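Local coordinates for protein pectate lyase II (Xanthomonas campestris pv. campestris, PDB 2QY1) that probably cleaves pectate, a plant cell-wall polysaccharide, as a secreted lyase of polysaccharide lyase family 1, at residues A[83-88]-A[106-111]. The protein carries 2 engineered substitutions. Numbering follows the deposited sequence.
Sequences AANFGI and LLQGGE
Leu107 packs its branched end against the backbone of Asn85 to Gly87 in a buried, water-bridged contact between neighbouring turns of the right-handed parallel beta-helix of this pectate lyase family. Residues 83-88 lead into strand 87-91, while 106-111 begin the loop that follows strand 97-105 and runs on to strand 116-119; the contact joins the entry to one strand with the loop that leaves the next. The CG of Leu107 stands anti to its own carbonyl carbon and beside the backbone N (chi1 -58°), and from there both methyls reach the 83-88 segment. CD2 rests on the peptide link between Asn85 and Phe86, 3.4 Å from Phe86 N, and CD1 sits further along, 3.9 Å from Gly87 N. Gly87, with no side chain in the way, lets that methyl lie against its main chain. Phe86 turns from the contact, its ring meeting Tyr43 edge-to-face. The end of the Asn85 side chain lies near the Leu106 carbonyl. Gln58 NE2 donates a hydrogen bond to Leu106 O. The extended Gln108 side chain crosses that of Asn85 at about a right angle and is held through NE2 by Pro62 O. One water joins the two backbones, donating to Asn85 O at 2.7 Å and accepting from Gln108 N at 2.8 Å.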
loop_
_atom_site.group_PDB
_atom_site.type_symbol
_atom_site.label_atom_id
_atom_site.label_comp_id
_atom_site.label_asym_id
_atom_site.label_seq_id
_atom_site.Cartn_x
_atom_site.Cartn_y
_atom_site.Cartn_z
ATOM N N ALA A 83 -6.431 -16.950 -4.266
ATOM C CA ALA A 83 -6.873 -16.084 -3.183
ATOM C C ALA A 83 -6.245 -16.541 -1.872
ATOM O O ALA A 83 -6.140 -17.746 -1.610
ATOM C CB ALA A 83 -8.390 -16.087 -3.083
ATOM N N ALA A 84 -5.837 -15.566 -1.060
ATOM C CA ALA A 84 -5.155 -15.812 0.206
ATOM C C ALA A 84 -5.916 -15.221 1.386
ATOM O O ALA A 84 -6.407 -14.095 1.313
ATOM C CB ALA A 84 -3.747 -15.226 0.160
ATOM N N ASN A 85 -6.003 -15.997 2.464
ATOM C CA ASN A 85 -6.463 -15.512 3.761
ATOM C C ASN A 85 -5.267 -15.395 4.711
ATOM O O ASN A 85 -5.356 -15.695 5.905
ATOM C CB ASN A 85 -7.540 -16.440 4.331
ATOM C CG ASN A 85 -8.262 -15.846 5.534
ATOM O OD1 ASN A 85 -8.753 -14.713 5.495
ATOM N ND2 ASN A 85 -8.332 -16.614 6.608
ATOM N N PHE A 86 -4.139 -14.969 4.151
ATOM C CA PHE A 86 -2.929 -14.694 4.920
ATOM C C PHE A 86 -2.243 -13.451 4.363
ATOM O O PHE A 86 -2.381 -13.142 3.178
ATOM C CB PHE A 86 -1.970 -15.898 4.918
ATOM C CG PHE A 86 -1.517 -16.329 3.544
ATOM C CD1 PHE A 86 -0.419 -15.728 2.934
ATOM C CD2 PHE A 86 -2.184 -17.349 2.866
ATOM C CE1 PHE A 86 0.002 -16.128 1.667
ATOM C CE2 PHE A 86 -1.768 -17.758 1.600
ATOM C CZ PHE A 86 -0.675 -17.147 0.998
ATOM N N GLY A 87 -1.521 -12.744 5.227
ATOM C CA GLY A 87 -0.765 -11.560 4.832
ATOM C C GLY A 87 0.694 -11.865 4.559
ATOM O O GLY A 87 1.150 -12.998 4.745
ATOM N N ILE A 88 1.425 -10.847 4.110
ATOM C CA ILE A 88 2.844 -10.980 3.775
ATOM C C ILE A 88 3.631 -9.867 4.455
ATOM O O ILE A 88 3.198 -8.709 4.482
ATOM C CB ILE A 88 3.098 -10.933 2.245
ATOM C CG1 ILE A 88 2.364 -12.075 1.532
ATOM C CG2 ILE A 88 4.601 -11.009 1.933
ATOM C CD1 ILE A 88 2.195 -11.858 0.030
ATOM N N LEU A 106 -9.964 -10.255 4.244
ATOM C CA LEU A 106 -10.575 -10.574 5.537
ATOM C C LEU A 106 -9.656 -11.342 6.491
ATOM O O LEU A 106 -10.013 -12.412 7.003
ATOM C CB LEU A 106 -11.900 -11.318 5.323
ATOM C CG LEU A 106 -13.023 -10.511 4.662
ATOM C CD1 LEU A 106 -14.057 -11.446 4.042
ATOM C CD2 LEU A 106 -13.675 -9.564 5.670
ATOM N N LEU A 107 -8.478 -10.773 6.732
ATOM C CA LEU A 107 -7.442 -11.431 7.527
ATOM C C LEU A 107 -7.759 -11.480 9.016
ATOM O O LEU A 107 -8.391 -10.576 9.562
ATOM C CB LEU A 107 -6.087 -10.750 7.319
ATOM C CG LEU A 107 -5.523 -10.667 5.901
ATOM C CD1 LEU A 107 -4.177 -9.980 5.931
ATOM C CD2 LEU A 107 -5.402 -12.042 5.277
ATOM N N GLN A 108 -7.303 -12.557 9.649
ATOM C CA GLN A 108 -7.355 -12.733 11.094
ATOM C C GLN A 108 -6.284 -11.866 11.753
ATOM O O GLN A 108 -5.252 -11.574 11.141
ATOM C CB GLN A 108 -7.102 -14.205 11.454
ATOM C CG GLN A 108 -8.075 -15.200 10.809
ATOM C CD GLN A 108 -7.776 -16.663 11.132
ATOM O OE1 GLN A 108 -8.493 -17.556 10.675
ATOM N NE2 GLN A 108 -6.735 -16.914 11.922
ATOM N N GLY A 109 -6.523 -11.464 12.998
ATOM C CA GLY A 109 -5.478 -10.834 13.798
ATOM C C GLY A 109 -5.801 -9.462 14.352
ATOM O O GLY A 109 -5.141 -9.003 15.282
ATOM N N GLY A 110 -6.805 -8.803 13.774
ATOM C CA GLY A 110 -7.203 -7.465 14.212
ATOM C C GLY A 110 -6.094 -6.469 13.954
ATOM O O GLY A 110 -5.727 -6.230 12.806
ATOM N N GLU A 111 -5.540 -5.911 15.027
ATOM C CA GLU A 111 -4.409 -4.988 14.911
ATOM C C GLU A 111 -3.186 -5.663 14.270
ATOM O O GLU A 111 -2.327 -4.995 13.699
ATOM C CB GLU A 111 -4.054 -4.398 16.278
ATOM C CG GLU A 111 -3.346 -3.056 16.187
ATOM C CD GLU A 111 -3.256 -2.324 17.515
ATOM O OE1 GLU A 111 -3.573 -2.915 18.568
ATOM O OE2 GLU A 111 -2.859 -1.141 17.498
HETATM O O HOH W 1 -5.612 -14.382 8.281
#